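PDB 3HR6: putative surface-anchored fimbrial subunit from Corynebacterium diphtheriae, which serves as the major shaft pilin, a rod of tandem Ig-like modules with stabilising isopeptide and disulfide bonds, from which surface pili are built. Local coordinates for residues K78-K83 and A89-L94; E65-G70 and L100-L105; Q222-G227 and T281-P286; K313-N318 and S401-L406; K174-E177 and K183-G186. One frame throughout, in Å; residues are numbered along the deposited sequence. Where two conformers were deposited one is given.

In the fold
Contact 2 is the first to open along the chain, at E65, and closes at L105; contact 1 is nested inside it, and both lie in the N-terminal module, centres about 15 Å apart. The chain then enters the middle module. There contact 5 closes the short loop between strands 166-174 and 187-192, and contact 3 brings the long loop after strand 268-276 back to strand 219-226. Contact 4 closes last, at the far end of the rod, its centre about 78 Å from that of contact 1. Apart from the nesting, the contacts are in series. Contacts 2 and 5 touch through L105 CD1 and E185 OE1 (3.9 Å), where the first two modules meet.

Contact 1: residues K78-K83 and A89-L94; sequences KVATKK and AKFDNL
K82 lays the aliphatic part of its side chain over one face of the F91 ring, and this pair is the tightly packed part of the contact. CG of K82 lies 3.6 Å from CZ of F91, while CD sits above the plane, displaced toward the rim. With chi1 at 61°, CG of K82 is wedged between its own backbone N and carbonyl carbon, which puts it 3.8 Å from CB of A89 as well. A80 sets its methyl beside CE1 and CD1, CB to CE1 of F91 4.1 Å. Beyond the ring the packing thins: V79 CG1 and L94 CD2 come no nearer than 4.2 Å. The solvent side is polar. The K82 chain bends at chi3 and brings NZ to the carbonyl O of K90 at 2.9 Å, the donor tilted 34° from the carbonyl plane. A water accepts a bond from D92 N and a weak one from the same NZ. No backbone bond joins the strands, whose axes pass 7.0 Å apart and nearly antiparallel at 152°. Instead, 76-83 pairs with strand 38-44, where V79 and A80 form a classic beta bulge opposite L41, and 89-94 pairs with strand 5-13. Strands that face each other through side chains in this way are typical of a beta sandwich, here the N-terminal Ig-like module.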
# COMPACT_ATOMS: atom_id res chain seq x y z
N LYS A 78 -15.22 30.42 -0.35
CA LYS A 78 -13.82 30.02 -0.56
C LYS A 78 -13.00 31.18 -1.11
O LYS A 78 -13.48 31.91 -1.98
CB LYS A 78 -13.70 28.79 -1.48
CG LYS A 78 -12.25 28.34 -1.72
CD LYS A 78 -12.12 27.05 -2.52
CE LYS A 78 -10.73 26.99 -3.17
NZ LYS A 78 -10.35 25.70 -3.81
N VAL A 79 -11.79 31.36 -0.58
CA VAL A 79 -10.85 32.36 -1.05
C VAL A 79 -9.74 31.71 -1.85
O VAL A 79 -9.46 32.09 -2.98
CB VAL A 79 -10.18 33.13 0.11
CG1 VAL A 79 -9.18 34.11 -0.45
CG2 VAL A 79 -11.21 33.85 1.00
N ALA A 80 -9.09 30.72 -1.25
CA ALA A 80 -7.99 30.03 -1.89
C ALA A 80 -7.63 28.77 -1.13
O ALA A 80 -8.10 28.54 -0.02
CB ALA A 80 -6.78 30.94 -2.00
N THR A 81 -6.83 27.95 -1.78
CA THR A 81 -6.28 26.78 -1.15
C THR A 81 -4.79 26.72 -1.46
O THR A 81 -4.37 27.04 -2.56
CB THR A 81 -7.01 25.49 -1.61
OG1 THR A 81 -6.54 24.38 -0.85
CG2 THR A 81 -6.80 25.23 -3.10
N LYS A 82 -3.99 26.33 -0.46
CA LYS A 82 -2.58 26.08 -0.72
C LYS A 82 -1.93 25.18 0.32
O LYS A 82 -2.48 24.92 1.39
CB LYS A 82 -1.78 27.37 -0.83
CG LYS A 82 -1.80 28.22 0.37
CD LYS A 82 -1.08 29.58 0.12
CE LYS A 82 -1.87 30.51 -0.78
NZ LYS A 82 -1.18 31.81 -1.04
N LYS A 83 -0.72 24.76 -0.01
CA LYS A 83 0.06 23.89 0.84
C LYS A 83 1.14 24.68 1.57
O LYS A 83 1.66 25.69 1.07
CB LYS A 83 0.69 22.78 -0.01
CG LYS A 83 -0.29 21.71 -0.39
CD LYS A 83 0.36 20.71 -1.34
CE LYS A 83 -0.57 19.59 -1.69
NZ LYS A 83 -1.64 20.11 -2.57
N ALA A 89 1.71 28.39 5.11
CA ALA A 89 0.85 28.70 3.97
C ALA A 89 0.34 30.10 4.25
O ALA A 89 -0.47 30.27 5.16
CB ALA A 89 -0.31 27.71 3.85
N LYS A 90 0.87 31.08 3.53
CA LYS A 90 0.47 32.49 3.71
C LYS A 90 -0.59 32.95 2.69
O LYS A 90 -0.34 32.99 1.48
CB LYS A 90 1.68 33.43 3.62
CG LYS A 90 1.35 34.84 4.04
CD LYS A 90 2.58 35.71 4.24
CE LYS A 90 2.19 37.15 4.36
NZ LYS A 90 3.29 37.99 4.88
N PHE A 91 -1.76 33.33 3.20
CA PHE A 91 -2.84 33.88 2.39
C PHE A 91 -2.75 35.40 2.52
O PHE A 91 -3.09 35.94 3.56
CB PHE A 91 -4.19 33.35 2.89
CG PHE A 91 -4.33 31.86 2.78
CD1 PHE A 91 -4.78 31.27 1.61
CD2 PHE A 91 -3.97 31.03 3.84
CE1 PHE A 91 -4.90 29.92 1.50
CE2 PHE A 91 -4.08 29.65 3.72
CZ PHE A 91 -4.53 29.10 2.56
N ASP A 92 -2.27 36.05 1.46
CA ASP A 92 -1.85 37.45 1.50
C ASP A 92 -2.90 38.32 0.78
O ASP A 92 -3.75 37.80 0.06
CB ASP A 92 -0.47 37.57 0.83
CG ASP A 92 0.31 38.84 1.24
OD1 ASP A 92 -0.25 39.77 1.87
OD2 ASP A 92 1.52 38.90 0.93
N ASN A 93 -2.85 39.64 1.02
CA ASN A 93 -3.71 40.62 0.33
C ASN A 93 -5.22 40.37 0.58
O ASN A 93 -6.03 40.39 -0.35
CB ASN A 93 -3.37 40.60 -1.18
CG ASN A 93 -3.77 41.86 -1.90
OD1 ASN A 93 -3.67 42.97 -1.37
ND2 ASN A 93 -4.20 41.71 -3.16
N LEU A 94 -5.57 40.17 1.85
CA LEU A 94 -6.93 39.84 2.26
C LEU A 94 -7.70 41.05 2.75
O LEU A 94 -7.16 41.93 3.43
CB LEU A 94 -6.92 38.82 3.41
CG LEU A 94 -6.29 37.46 3.12
CD1 LEU A 94 -6.37 36.58 4.38
CD2 LEU A 94 -6.96 36.79 1.94
O HOH W 1 -1.74 35.09 -1.25

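Contact 2: residues E65-G70 and L100-L105; sequences ELYTNG and LVVQEL
The backbone around L66 and Y67 runs past strand residues L100 and V102 at a distance set by side chains: CA to CA is 8.3 Å between L66 and L100 and 9.0 Å between Y67 and V102. The two segments advance in the same direction, and no hydrogen bond links them. E65 and L66 belong to the end of a short, weakly bonded helix, after which the chain stretches out through Y67 and T68. On the facing strand L100 and V102 both point toward this segment, while V101 between them turns to the opposite side and packs on F117 and V119. L100 meets its neighbours through a single branch: CD2 lies 4.3 Å from CB of L66 and 4.2 Å from CB of Y67, so it fits against the start of both side chains. Y67 has CG anti to its backbone N (chi1 -179°), which carries the ring forward along the strand to V102. There CE1 comes 3.6 Å from CG1 of V102, the closest approach of the contact, and CD1 is 3.9 Å from CG2. Both methyls of the valine thus bear obliquely on the same side of the phenol, and CG1 also reaches the OH at 3.9 Å. L118 packs on both L66 and L100, and P116 lies against Y67. Backbone bonds go elsewhere, from L66 to T73 on one side and from L100 and V102 to strand 38-44 on the other. With almost every contact carbon against carbon, cohesion here comes from burial and shape and has little directional preference.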
# COMPACT_ATOMS: atom_id res chain seq x y z
N GLU A 65 -22.31 25.23 11.73
CA GLU A 65 -23.10 26.08 10.83
C GLU A 65 -22.30 26.49 9.59
O GLU A 65 -22.87 26.74 8.54
CB GLU A 65 -23.59 27.34 11.56
CG GLU A 65 -24.34 27.07 12.89
CD GLU A 65 -25.71 26.41 12.70
OE1 GLU A 65 -26.37 26.65 11.66
OE2 GLU A 65 -26.15 25.65 13.61
N LEU A 66 -20.97 26.56 9.72
CA LEU A 66 -20.09 27.01 8.64
C LEU A 66 -19.51 25.86 7.84
O LEU A 66 -19.11 26.04 6.68
CB LEU A 66 -18.93 27.82 9.22
CG LEU A 66 -19.35 29.05 10.02
CD1 LEU A 66 -18.14 29.69 10.68
CD2 LEU A 66 -20.07 30.05 9.10
N TYR A 67 -19.47 24.70 8.46
CA TYR A 67 -18.77 23.56 7.90
C TYR A 67 -19.23 22.31 8.63
O TYR A 67 -19.21 22.26 9.86
CB TYR A 67 -17.26 23.76 8.09
CG TYR A 67 -16.40 22.66 7.53
CD1 TYR A 67 -15.73 22.82 6.31
CD2 TYR A 67 -16.23 21.46 8.21
CE1 TYR A 67 -14.95 21.82 5.79
CE2 TYR A 67 -15.43 20.45 7.71
CZ TYR A 67 -14.79 20.64 6.50
OH TYR A 67 -14.01 19.63 6.01
N THR A 68 -19.66 21.30 7.89
CA THR A 68 -20.16 20.07 8.50
C THR A 68 -20.08 18.94 7.48
O THR A 68 -20.17 19.19 6.28
CB THR A 68 -21.59 20.25 9.08
OG1 THR A 68 -22.02 19.05 9.73
CG2 THR A 68 -22.61 20.65 7.99
N ASN A 69 -19.85 17.73 7.96
CA ASN A 69 -19.73 16.53 7.12
C ASN A 69 -18.58 16.60 6.08
O ASN A 69 -18.71 16.09 4.97
CB ASN A 69 -21.09 16.22 6.45
CG ASN A 69 -21.18 14.79 5.90
OD1 ASN A 69 -20.28 13.97 6.10
ND2 ASN A 69 -22.28 14.50 5.21
N GLY A 70 -17.47 17.22 6.46
CA GLY A 70 -16.30 17.34 5.57
C GLY A 70 -16.40 18.32 4.41
O GLY A 70 -15.62 18.22 3.45
N LEU A 100 -12.31 31.39 7.98
CA LEU A 100 -12.33 30.02 8.45
C LEU A 100 -11.23 29.26 7.69
O LEU A 100 -11.16 29.30 6.46
CB LEU A 100 -13.72 29.39 8.23
CG LEU A 100 -13.82 27.93 8.64
CD1 LEU A 100 -14.07 27.81 10.12
CD2 LEU A 100 -14.94 27.22 7.81
N VAL A 101 -10.33 28.64 8.46
CA VAL A 101 -9.21 27.90 7.90
C VAL A 101 -9.54 26.41 8.01
O VAL A 101 -9.78 25.90 9.11
CB VAL A 101 -7.88 28.22 8.66
CG1 VAL A 101 -6.77 27.25 8.25
CG2 VAL A 101 -7.47 29.68 8.43
N VAL A 102 -9.52 25.72 6.88
CA VAL A 102 -9.86 24.30 6.85
C VAL A 102 -8.67 23.51 6.35
O VAL A 102 -8.29 23.61 5.20
CB VAL A 102 -11.09 24.01 5.95
CG1 VAL A 102 -11.38 22.50 5.88
CG2 VAL A 102 -12.31 24.75 6.47
N GLN A 103 -8.06 22.70 7.20
CA GLN A 103 -7.07 21.74 6.69
C GLN A 103 -7.77 20.66 5.88
O GLN A 103 -8.81 20.16 6.27
CB GLN A 103 -6.26 21.06 7.79
CG GLN A 103 -5.07 20.32 7.18
CD GLN A 103 -4.06 19.79 8.18
OE1 GLN A 103 -4.20 19.95 9.41
NE2 GLN A 103 -3.00 19.16 7.66
N GLU A 104 -7.15 20.30 4.76
CA GLU A 104 -7.73 19.38 3.80
C GLU A 104 -7.02 18.04 3.87
O GLU A 104 -5.95 17.90 4.44
CB GLU A 104 -7.58 19.94 2.42
CG GLU A 104 -8.25 21.32 2.23
CD GLU A 104 -9.76 21.27 2.09
OE1 GLU A 104 -10.40 20.28 2.48
OE2 GLU A 104 -10.31 22.27 1.60
N LEU A 105 -7.61 17.06 3.20
CA LEU A 105 -7.14 15.70 3.19
C LEU A 105 -6.21 15.39 2.00
O LEU A 105 -5.82 14.23 1.81
CB LEU A 105 -8.36 14.76 3.19
CG LEU A 105 -9.14 14.69 4.50
CD1 LEU A 105 -10.43 13.87 4.24
CD2 LEU A 105 -8.32 14.10 5.63

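Contact 3: residues Q222-G227 and T281-P286; sequences QTYQVG and TAQWDP
Q283 starts the contact by lying flat over the Y224 ring. Its CB stands 3.7 Å from the ring centroid and only 10° off the normal, a CH-pi contact. The extended chain then carries the amide back across the ring toward its root, stacked with planes 23° apart and NE2 3.5 Å from CD2 of Y224. A water accepts from Q283 NE2 and donates to T223 O, tying the amide to the strand. W284 follows with its backbone: its carbonyl O lies at the edge of the phenol, in the ring plane, and takes a short hydrogen bond of 2.5 Å from Y224 OH. A second water donates to that OH and accepts from W284 N, so the hydroxyl has a carbonyl and a water as partners. The indole turns the other way, onto strands 187-192 and 268-276. D285 OD2 touches V226 CG1 at 3.5 Å and is also salt-bridged to K192, while OD1 takes a bond from E287 N. P286 folds back with its CA over one face of the indole. The arrangement is that of a long loop, running from strand 268-276 to 297-298, laid across a sheet of the middle Ig-like module.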
# COMPACT_ATOMS: atom_id res chain seq x y z
N GLN A 222 -14.68 -4.46 1.52
CA GLN A 222 -15.20 -4.36 0.15
C GLN A 222 -14.05 -4.60 -0.82
O GLN A 222 -12.90 -4.34 -0.52
CB GLN A 222 -15.78 -2.97 -0.13
CG GLN A 222 -16.87 -2.48 0.82
CD GLN A 222 -17.15 -1.00 0.61
OE1 GLN A 222 -16.31 -0.14 0.93
NE2 GLN A 222 -18.31 -0.69 0.04
N THR A 223 -14.39 -5.11 -2.00
CA THR A 223 -13.46 -5.12 -3.14
C THR A 223 -14.13 -4.40 -4.31
O THR A 223 -15.34 -4.41 -4.48
CB THR A 223 -13.03 -6.52 -3.57
OG1 THR A 223 -14.16 -7.27 -4.00
CG2 THR A 223 -12.30 -7.25 -2.41
N TYR A 224 -13.32 -3.73 -5.12
CA TYR A 224 -13.79 -3.16 -6.35
C TYR A 224 -12.65 -3.16 -7.36
O TYR A 224 -11.49 -3.11 -6.97
CB TYR A 224 -14.34 -1.74 -6.15
CG TYR A 224 -13.59 -0.86 -5.18
CD1 TYR A 224 -12.60 0.03 -5.60
CD2 TYR A 224 -13.83 -0.93 -3.79
CE1 TYR A 224 -11.92 0.81 -4.73
CE2 TYR A 224 -13.14 -0.14 -2.91
CZ TYR A 224 -12.18 0.74 -3.35
OH TYR A 224 -11.49 1.50 -2.47
N GLN A 225 -13.02 -3.23 -8.63
CA GLN A 225 -12.07 -3.27 -9.72
C GLN A 225 -11.76 -1.86 -10.14
O GLN A 225 -12.66 -1.06 -10.32
CB GLN A 225 -12.64 -4.03 -10.92
CG GLN A 225 -12.80 -5.51 -10.70
CD GLN A 225 -11.55 -6.17 -10.16
OE1 GLN A 225 -10.60 -6.47 -10.89
NE2 GLN A 225 -11.54 -6.41 -8.85
N VAL A 226 -10.47 -1.57 -10.28
CA VAL A 226 -10.02 -0.35 -10.93
C VAL A 226 -9.11 -0.81 -12.06
O VAL A 226 -8.03 -1.34 -11.80
CB VAL A 226 -9.23 0.57 -10.02
CG1 VAL A 226 -8.66 1.72 -10.85
CG2 VAL A 226 -10.11 1.13 -8.89
N GLY A 227 -9.59 -0.68 -13.28
CA GLY A 227 -8.95 -1.32 -14.42
C GLY A 227 -8.76 -2.81 -14.20
O GLY A 227 -9.71 -3.54 -13.86
N THR A 281 -16.98 8.35 0.51
CA THR A 281 -18.27 7.88 -0.00
C THR A 281 -18.09 7.21 -1.37
O THR A 281 -18.87 6.34 -1.72
CB THR A 281 -19.28 9.01 -0.07
OG1 THR A 281 -18.67 10.14 -0.69
CG2 THR A 281 -19.77 9.41 1.31
N ALA A 282 -17.06 7.61 -2.13
CA ALA A 282 -16.76 7.01 -3.44
C ALA A 282 -15.72 5.93 -3.27
O ALA A 282 -14.99 5.93 -2.29
CB ALA A 282 -16.25 8.07 -4.42
N GLN A 283 -15.66 5.01 -4.22
CA GLN A 283 -14.71 3.93 -4.11
C GLN A 283 -13.33 4.53 -4.36
O GLN A 283 -13.06 5.07 -5.44
CB GLN A 283 -15.08 2.80 -5.06
CG GLN A 283 -16.26 2.01 -4.47
CD GLN A 283 -16.68 0.85 -5.27
OE1 GLN A 283 -16.60 0.87 -6.50
NE2 GLN A 283 -17.18 -0.19 -4.59
N TRP A 284 -12.51 4.52 -3.33
CA TRP A 284 -11.22 5.23 -3.33
C TRP A 284 -10.12 4.35 -3.93
O TRP A 284 -9.96 3.20 -3.54
CB TRP A 284 -10.88 5.62 -1.91
CG TRP A 284 -9.57 6.27 -1.70
CD1 TRP A 284 -9.13 7.42 -2.29
CD2 TRP A 284 -8.57 5.89 -0.75
NE1 TRP A 284 -7.89 7.74 -1.79
CE2 TRP A 284 -7.52 6.81 -0.85
CE3 TRP A 284 -8.44 4.82 0.14
CZ2 TRP A 284 -6.37 6.70 -0.07
CZ3 TRP A 284 -7.32 4.72 0.92
CH2 TRP A 284 -6.27 5.65 0.81
N ASP A 285 -9.42 4.91 -4.91
CA ASP A 285 -8.23 4.30 -5.44
C ASP A 285 -7.03 4.95 -4.73
O ASP A 285 -6.77 6.14 -4.97
CB ASP A 285 -8.11 4.51 -6.96
CG ASP A 285 -6.83 3.85 -7.55
OD1 ASP A 285 -5.99 3.39 -6.77
OD2 ASP A 285 -6.72 3.77 -8.79
N PRO A 286 -6.36 4.21 -3.82
CA PRO A 286 -5.27 4.78 -3.06
C PRO A 286 -4.07 5.14 -3.92
O PRO A 286 -3.19 5.89 -3.46
CB PRO A 286 -4.90 3.66 -2.07
CG PRO A 286 -5.35 2.42 -2.70
CD PRO A 286 -6.52 2.77 -3.56
O HOH W 2 -17.60 -3.06 -4.87
O HOH W 3 -13.48 3.47 -1.03

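Contact 4: residues K313-N318 and S401-L406; sequences KSFDGN and SGYELL
F315 and Y403 form a T-shaped pair beside a type I' beta turn, F315 to N318, at the far end of the C-terminal Ig-like module. In this aromatic contact the edge of F315 points at the face of Y403, with centroids 5.0 Å apart and planes at 78°. CD1 of F315 sits almost exactly over the centre of the tyrosine ring, about equally far from most of its carbons. The apolar contact continues at the root of the phenylalanine, whose CB lies 3.8 Å from CZ of Y403. Y403 reaches this position with chi1 at -77°, its CG beside the backbone N, and N432 also packs against it. A polar approach is made by D316, whose carboxylate slants across the tyrosine at 37° to the ring plane and brings OD2 to 3.1 Å from CE1. That oxygen also accepts a weak hydrogen bond from K434 N, and the tyrosine OH has a weak one with R324. Hydrogen bonds within 313-318 hold the turn: F315 N to N318 O and N318 N to F315 O, each 2.9 Å. D316 and G317 occupy its two corners with positive phi, and D431 accepts from G317 N. The covalent bond is an isopeptide link between K313 NZ and N432 CG, on the strand that leads into the turn. The linked nitrogen also donates to S314 O at 3.1 Å and stands 3.5 Å above one face of the F315 ring, displaced toward its rim.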
# COMPACT_ATOMS: atom_id res chain seq x y z
N LYS A 313 15.77 -27.90 -26.07
CA LYS A 313 16.09 -29.33 -26.22
C LYS A 313 16.48 -29.64 -27.64
O LYS A 313 15.90 -29.12 -28.60
CB LYS A 313 14.87 -30.18 -25.84
CG LYS A 313 15.15 -31.68 -25.76
CD LYS A 313 15.85 -32.04 -24.48
CE LYS A 313 16.01 -33.54 -24.33
NZ LYS A 313 16.80 -34.26 -25.35
N SER A 314 17.52 -30.47 -27.80
CA SER A 314 17.90 -30.95 -29.11
C SER A 314 18.07 -32.47 -28.98
O SER A 314 18.13 -33.01 -27.86
CB SER A 314 19.19 -30.27 -29.58
OG SER A 314 20.22 -30.42 -28.63
N PHE A 315 18.05 -33.14 -30.13
CA PHE A 315 18.26 -34.57 -30.22
C PHE A 315 19.40 -34.81 -31.21
O PHE A 315 19.32 -34.51 -32.40
CB PHE A 315 16.98 -35.30 -30.62
CG PHE A 315 15.95 -35.29 -29.54
CD1 PHE A 315 15.86 -36.34 -28.63
CD2 PHE A 315 15.07 -34.23 -29.41
CE1 PHE A 315 14.91 -36.31 -27.58
CE2 PHE A 315 14.12 -34.22 -28.42
CZ PHE A 315 14.04 -35.25 -27.48
N ASP A 316 20.49 -35.35 -30.67
CA ASP A 316 21.77 -35.40 -31.36
C ASP A 316 22.01 -34.16 -32.21
O ASP A 316 22.32 -34.24 -33.38
CB ASP A 316 21.93 -36.70 -32.17
CG ASP A 316 22.15 -37.90 -31.26
OD1 ASP A 316 23.15 -37.93 -30.51
OD2 ASP A 316 21.29 -38.80 -31.27
N GLY A 317 21.84 -33.00 -31.58
CA GLY A 317 22.21 -31.74 -32.22
C GLY A 317 21.12 -31.13 -33.08
O GLY A 317 21.28 -30.00 -33.55
N ASN A 318 20.01 -31.84 -33.28
CA ASN A 318 18.96 -31.35 -34.16
C ASN A 318 17.73 -30.88 -33.43
O ASN A 318 17.42 -31.33 -32.33
CB ASN A 318 18.56 -32.42 -35.17
CG ASN A 318 19.58 -32.60 -36.26
OD1 ASN A 318 20.24 -33.63 -36.34
ND2 ASN A 318 19.72 -31.61 -37.11
N SER A 401 12.04 -42.02 -28.58
CA SER A 401 12.37 -43.43 -28.93
C SER A 401 13.85 -43.59 -29.24
O SER A 401 14.37 -42.93 -30.14
CB SER A 401 11.60 -43.86 -30.18
OG SER A 401 10.29 -44.26 -29.82
N GLY A 402 14.51 -44.51 -28.54
CA GLY A 402 15.90 -44.83 -28.85
C GLY A 402 16.97 -43.91 -28.29
O GLY A 402 18.16 -44.08 -28.59
N TYR A 403 16.54 -42.94 -27.48
CA TYR A 403 17.44 -42.03 -26.77
C TYR A 403 17.61 -42.48 -25.33
O TYR A 403 16.74 -43.19 -24.79
CB TYR A 403 16.89 -40.58 -26.82
CG TYR A 403 17.14 -39.98 -28.18
CD1 TYR A 403 18.29 -39.24 -28.42
CD2 TYR A 403 16.29 -40.22 -29.22
CE1 TYR A 403 18.57 -38.74 -29.70
CE2 TYR A 403 16.55 -39.72 -30.50
CZ TYR A 403 17.70 -38.99 -30.73
OH TYR A 403 17.93 -38.48 -32.00
N GLU A 404 18.72 -42.07 -24.72
CA GLU A 404 19.06 -42.38 -23.33
C GLU A 404 18.61 -41.25 -22.42
O GLU A 404 18.93 -40.08 -22.65
CB GLU A 404 20.58 -42.53 -23.14
CG GLU A 404 21.31 -43.41 -24.13
CD GLU A 404 21.00 -44.88 -23.96
OE1 GLU A 404 20.41 -45.25 -22.92
OE2 GLU A 404 21.35 -45.66 -24.87
N LEU A 405 17.92 -41.59 -21.34
CA LEU A 405 17.57 -40.59 -20.35
C LEU A 405 18.81 -40.03 -19.65
O LEU A 405 19.76 -40.75 -19.32
CB LEU A 405 16.66 -41.20 -19.28
CG LEU A 405 15.22 -41.41 -19.73
CD1 LEU A 405 14.45 -42.40 -18.89
CD2 LEU A 405 14.47 -40.06 -19.78
N LEU A 406 18.79 -38.72 -19.37
CA LEU A 406 19.76 -38.13 -18.47
C LEU A 406 19.75 -38.73 -17.05
O LEU A 406 18.77 -38.60 -16.31
CB LEU A 406 19.51 -36.62 -18.37
CG LEU A 406 20.17 -35.73 -19.44
CD1 LEU A 406 19.82 -36.10 -20.87
CD2 LEU A 406 19.75 -34.27 -19.15

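Contact 5: residues K174-E177 and K183-G186; sequences KIPE and KFEG
F184 brings the tip of its ring up to I175 and P176, and CZ does most of the touching. CG2 of I175 approaches obliquely from off the ring plane, 3.7 Å from CZ and 3.9 Å from CE2. CG of P176 instead meets the edge in the plane of the ring, 3.8 Å from both CZ and CE1. The carbonyl O of P176 is also near the ring plane, 3.6 Å from CZ. A chi1 of -77° sets CG of F184 beside its own backbone N and sends the ring across to these two residues, although the CA atoms of P176 and F184 remain 9.9 Å apart. Both segments belong to the loop that crosses from strand 166-174 in one sheet of the middle Ig-like module to strand 187-192 in the other, and the phenylalanine spans the loop from within. F187 meets the same ring edge-to-face, and I178 and L244 also pack on it. V112, from strand 111-112 of the N-terminal module, touches both P176 and F184, while E185 next in sequence forms a salt bridge with R113. At the opposite end of the loop, backbone bonds join I175 to D249 and Q250.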
# COMPACT_ATOMS: atom_id res chain seq x y z
N LYS A 174 -0.55 1.32 12.62
CA LYS A 174 -0.58 1.86 13.96
C LYS A 174 -1.68 2.89 14.07
O LYS A 174 -1.84 3.71 13.17
CB LYS A 174 0.76 2.49 14.29
CG LYS A 174 1.75 1.39 14.51
CD LYS A 174 3.09 1.74 15.03
CE LYS A 174 3.89 0.44 15.32
NZ LYS A 174 3.45 -0.49 16.46
N ILE A 175 -2.44 2.83 15.18
CA ILE A 175 -3.42 3.86 15.46
C ILE A 175 -2.69 5.02 16.13
O ILE A 175 -2.17 4.84 17.23
CB ILE A 175 -4.56 3.37 16.39
CG1 ILE A 175 -5.18 2.09 15.83
CG2 ILE A 175 -5.58 4.49 16.58
CD1 ILE A 175 -5.74 2.22 14.43
N PRO A 176 -2.69 6.21 15.50
CA PRO A 176 -2.02 7.33 16.16
C PRO A 176 -2.78 7.84 17.37
O PRO A 176 -4.01 7.69 17.45
CB PRO A 176 -2.02 8.40 15.07
CG PRO A 176 -3.31 8.17 14.36
CD PRO A 176 -3.36 6.66 14.27
N GLU A 177 -2.07 8.45 18.32
CA GLU A 177 -2.73 9.25 19.34
C GLU A 177 -3.17 10.57 18.70
O GLU A 177 -2.37 11.26 18.03
CB GLU A 177 -1.86 9.50 20.57
CG GLU A 177 -2.56 10.31 21.63
CD GLU A 177 -1.74 10.51 22.89
OE1 GLU A 177 -0.62 9.98 22.95
OE2 GLU A 177 -2.26 11.18 23.80
N LYS A 183 -12.29 13.05 17.54
CA LYS A 183 -12.53 11.70 17.04
C LYS A 183 -11.96 11.54 15.66
O LYS A 183 -11.77 12.51 14.93
CB LYS A 183 -14.05 11.42 17.01
CG LYS A 183 -14.70 11.54 18.36
CD LYS A 183 -14.48 10.26 19.13
CE LYS A 183 -14.84 10.42 20.58
NZ LYS A 183 -15.08 9.07 21.16
N PHE A 184 -11.64 10.30 15.31
CA PHE A 184 -11.26 9.99 13.97
C PHE A 184 -12.44 10.29 13.05
O PHE A 184 -13.58 10.02 13.41
CB PHE A 184 -10.83 8.52 13.83
CG PHE A 184 -9.46 8.25 14.36
CD1 PHE A 184 -8.37 8.49 13.58
CD2 PHE A 184 -9.28 7.74 15.64
CE1 PHE A 184 -7.09 8.22 14.05
CE2 PHE A 184 -8.02 7.49 16.13
CZ PHE A 184 -6.92 7.72 15.33
N GLU A 185 -12.15 10.85 11.88
CA GLU A 185 -13.19 11.10 10.87
C GLU A 185 -13.60 9.79 10.22
O GLU A 185 -14.73 9.65 9.74
CB GLU A 185 -12.68 11.96 9.72
CG GLU A 185 -12.29 13.37 10.00
CD GLU A 185 -11.70 13.96 8.74
OE1 GLU A 185 -12.31 13.81 7.65
OE2 GLU A 185 -10.62 14.54 8.80
N GLY A 186 -12.68 8.84 10.21
CA GLY A 186 -12.88 7.55 9.57
C GLY A 186 -11.55 6.87 9.57
O GLY A 186 -10.58 7.43 10.03